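Local coordinates for protein tryptophanyl-tRNA synthetase (Mycoplasma pneumoniae, PDB 2YY5) that probably catalyses the ATP-dependent attachment of tryptophan to its cognate tRNA, working as a homodimeric class I aminoacyl-tRNA synthetase, at residues Leu86-Met91 / Gln324-Ala329. The protein carries 1 engineered substitution. Numbering follows the deposited sequence.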
ATOM      1  N   LEU B  86     -10.799  -2.664  -7.942  1.00 13.67           N
ATOM      2  CA  LEU B  86     -11.032  -1.395  -7.270  1.00 14.99           C
ATOM      3  C   LEU B  86      -9.782  -0.742  -6.667  1.00 13.09           C
ATOM      4  O   LEU B  86      -9.295  -1.152  -5.617  1.00 11.55           O
ATOM      5  CB  LEU B  86     -12.078  -1.563  -6.160  1.00 12.49           C
ATOM      6  CG  LEU B  86     -13.535  -1.761  -6.575  1.00 20.51           C
ATOM      7  CD1 LEU B  86     -13.685  -3.095  -7.293  1.00 14.06           C
ATOM      8  CD2 LEU B  86     -14.431  -1.709  -5.338  1.00 19.46           C
ATOM      9  N   LEU B  87      -9.270   0.288  -7.321  1.00 12.23           N
ATOM     10  CA  LEU B  87      -8.119   0.998  -6.787  1.00 13.74           C
ATOM     11  C   LEU B  87      -8.419   1.516  -5.374  1.00 18.85           C
ATOM     12  O   LEU B  87      -7.494   1.807  -4.604  1.00 18.49           O
ATOM     13  CB  LEU B  87      -7.757   2.174  -7.702  1.00 15.19           C
ATOM     14  CG  LEU B  87      -6.815   1.902  -8.882  1.00 13.00           C
ATOM     15  CD1 LEU B  87      -6.817   0.435  -9.252  1.00 12.19           C
ATOM     16  CD2 LEU B  87      -7.232   2.763 -10.044  1.00 11.82           C
ATOM     17  N   GLU B  88      -9.707   1.640  -5.034  1.00 16.76           N
ATOM     18  CA  GLU B  88     -10.097   2.125  -3.710  1.00 11.01           C
ATOM     19  C   GLU B  88      -9.545   1.237  -2.609  1.00 11.60           C
ATOM     20  O   GLU B  88      -9.329   1.689  -1.492  1.00 16.92           O
ATOM     21  CB  GLU B  88     -11.623   2.195  -3.558  1.00 13.12           C
ATOM     22  CG  GLU B  88     -12.309   3.368  -4.255  1.00  7.23           C
ATOM     23  CD  GLU B  88     -12.423   3.148  -5.744  1.00 19.81           C
ATOM     24  OE1 GLU B  88     -12.959   4.027  -6.450  1.00 21.54           O
ATOM     25  OE2 GLU B  88     -11.976   2.081  -6.209  1.00 22.46           O
ATOM     26  N   HIS B  89      -9.317  -0.031  -2.921  1.00 13.53           N
ATOM     27  CA  HIS B  89      -8.791  -0.951  -1.930  1.00 13.19           C
ATOM     28  C   HIS B  89      -7.346  -0.635  -1.585  1.00 13.58           C
ATOM     29  O   HIS B  89      -7.003  -0.531  -0.415  1.00 12.79           O
ATOM     30  CB  HIS B  89      -8.960  -2.389  -2.414  1.00 11.28           C
ATOM     31  CG  HIS B  89     -10.335  -2.927  -2.177  1.00 17.11           C
ATOM     32  ND1 HIS B  89     -10.694  -3.552  -1.002  1.00 20.27           N
ATOM     33  CD2 HIS B  89     -11.468  -2.839  -2.916  1.00 19.65           C
ATOM     34  CE1 HIS B  89     -11.991  -3.820  -1.026  1.00 18.99           C
ATOM     35  NE2 HIS B  89     -12.482  -3.395  -2.176  1.00 16.81           N
ATOM     36  N   SER B  90      -6.511  -0.446  -2.597  1.00 14.81           N
ATOM     37  CA  SER B  90      -5.113  -0.125  -2.357  1.00 17.34           C
ATOM     38  C   SER B  90      -5.008   1.195  -1.596  1.00 17.94           C
ATOM     39  O   SER B  90      -4.180   1.341  -0.694  1.00 19.00           O
ATOM     40  CB  SER B  90      -4.348  -0.017  -3.683  1.00 17.75           C
ATOM     41  OG  SER B  90      -4.757   1.116  -4.433  1.00  7.23           O
ATOM     42  N   MET B  91      -5.860   2.150  -1.951  1.00 13.30           N
ATOM     43  CA  MET B  91      -5.817   3.450  -1.301  1.00 12.95           C
ATOM     44  C   MET B  91      -6.249   3.395   0.149  1.00 10.44           C
ATOM     45  O   MET B  91      -5.581   3.947   1.015  1.00 13.90           O
ATOM     46  CB  MET B  91      -6.670   4.462  -2.063  1.00 13.49           C
ATOM     47  CG  MET B  91      -6.610   5.874  -1.492  1.00 23.07           C
ATOM     48  SD  MET B  91      -4.933   6.430  -1.092  1.00 31.18           S
ATOM     49  CE  MET B  91      -4.438   7.193  -2.605  1.00 34.74           C
ATOM     50  N   GLN B 324     -20.983  -2.158  -8.556  1.00 24.22           N
ATOM     51  CA  GLN B 324     -21.780  -2.114  -7.341  1.00 23.84           C
ATOM     52  C   GLN B 324     -20.925  -1.844  -6.111  1.00 22.27           C
ATOM     53  O   GLN B 324     -21.206  -0.932  -5.341  1.00 25.96           O
ATOM     54  CB  GLN B 324     -22.556  -3.427  -7.178  1.00 29.29           C
ATOM     55  CG  GLN B 324     -23.502  -3.439  -5.983  1.00 40.67           C
ATOM     56  CD  GLN B 324     -24.366  -4.695  -5.900  1.00 45.41           C
ATOM     57  OE1 GLN B 324     -25.201  -4.825  -4.997  1.00 49.03           O
ATOM     58  NE2 GLN B 324     -24.172  -5.623  -6.837  1.00 42.72           N
ATOM     59  N   ALA B 325     -19.875  -2.635  -5.934  1.00 21.58           N
ATOM     60  CA  ALA B 325     -18.982  -2.480  -4.795  1.00 22.55           C
ATOM     61  C   ALA B 325     -18.349  -1.098  -4.825  1.00 23.77           C
ATOM     62  O   ALA B 325     -18.204  -0.427  -3.803  1.00 25.41           O
ATOM     63  CB  ALA B 325     -17.898  -3.553  -4.835  1.00 15.16           C
ATOM     64  N   GLN B 326     -17.969  -0.679  -6.018  1.00 24.74           N
ATOM     65  CA  GLN B 326     -17.337   0.608  -6.188  1.00 28.00           C
ATOM     66  C   GLN B 326     -18.300   1.731  -5.829  1.00 28.62           C
ATOM     67  O   GLN B 326     -17.878   2.840  -5.524  1.00 31.00           O
ATOM     68  CB  GLN B 326     -16.854   0.739  -7.625  1.00 27.56           C
ATOM     69  CG  GLN B 326     -15.890   1.863  -7.852  1.00 31.35           C
ATOM     70  CD  GLN B 326     -15.072   1.639  -9.097  1.00 33.55           C
ATOM     71  OE1 GLN B 326     -15.614   1.340 -10.164  1.00 32.15           O
ATOM     72  NE2 GLN B 326     -13.758   1.777  -8.973  1.00 33.13           N
ATOM     73  N   ALA B 327     -19.595   1.434  -5.844  1.00 30.88           N
ATOM     74  CA  ALA B 327     -20.604   2.434  -5.509  1.00 33.81           C
ATOM     75  C   ALA B 327     -20.454   2.884  -4.057  1.00 36.24           C
ATOM     76  O   ALA B 327     -20.469   4.082  -3.765  1.00 39.27           O
ATOM     77  CB  ALA B 327     -21.998   1.874  -5.737  1.00 35.04           C
ATOM     78  N   THR B 328     -20.307   1.928  -3.144  1.00 28.04           N
ATOM     79  CA  THR B 328     -20.146   2.289  -1.745  1.00 26.29           C
ATOM     80  C   THR B 328     -18.682   2.543  -1.355  1.00 24.46           C
ATOM     81  O   THR B 328     -18.411   3.299  -0.424  1.00 23.52           O
ATOM     82  CB  THR B 328     -20.790   1.232  -0.802  1.00 24.94           C
ATOM     83  OG1 THR B 328     -19.875   0.893   0.247  1.00 28.61           O
ATOM     84  CG2 THR B 328     -21.196  -0.009  -1.573  1.00 25.13           C
ATOM     85  N   ALA B 329     -17.739   1.945  -2.079  1.00 22.65           N
ATOM     86  CA  ALA B 329     -16.320   2.154  -1.787  1.00 19.44           C
ATOM     87  C   ALA B 329     -15.902   3.610  -2.024  1.00 22.43           C
ATOM     88  O   ALA B 329     -15.150   4.185  -1.229  1.00 19.86           O
ATOM     89  CB  ALA B 329     -15.453   1.227  -2.638  1.00 12.81           C
TER
HETATM   90  O   HOH W   1     -10.944   0.960 -10.066  1.00 16.23           O
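The flat groups that meet here are the carboxylate of Glu88 and the carboxamide of Gln326, their planes turned 68° apart and their chains crossing at about a right angle. Glu88 suits its place by offering two acceptor oxygens to one amide nitrogen: Gln326 NE2 gives weak hydrogen bonds to Glu88 OE2 at 3.3 Å and to Glu88 OE1 at 3.5 Å, the former the straighter at 162°. Glutamine is long enough to span the gap and ends in an N-H donor for an anion; with CG anti to the backbone N (chi1 -166°), its extended chain carries the amide across. Nearby, Leu86 O lies in plane at the edge of the His89 ring. A water accepts from Leu87 N and, weakly, from Gln326 NE2. Arg330, a long and weak ion pair for Glu88 OE1, would probably help keep the glutamate charged.

Beside the polar pair, Leu86, branched and apolar, sets CD2 against two alanine methyls one turn apart, 4.0 Å from Ala325 CB and 4.1 Å from Ala329 CB. Ala329 CB also meets Glu88 CB at 4.1 Å.

His89 hydrogen-bonds Asp142, the predicted tryptophan-binding residue, while Leu87 and Ser90 meet their counterparts in the second subunit. The Leu86 side chain also touches Tyr146 and Phe81 of strand 78-82, so the contact joins the start of helix 87-98, just after that strand, to the long C-terminal helix 311-340.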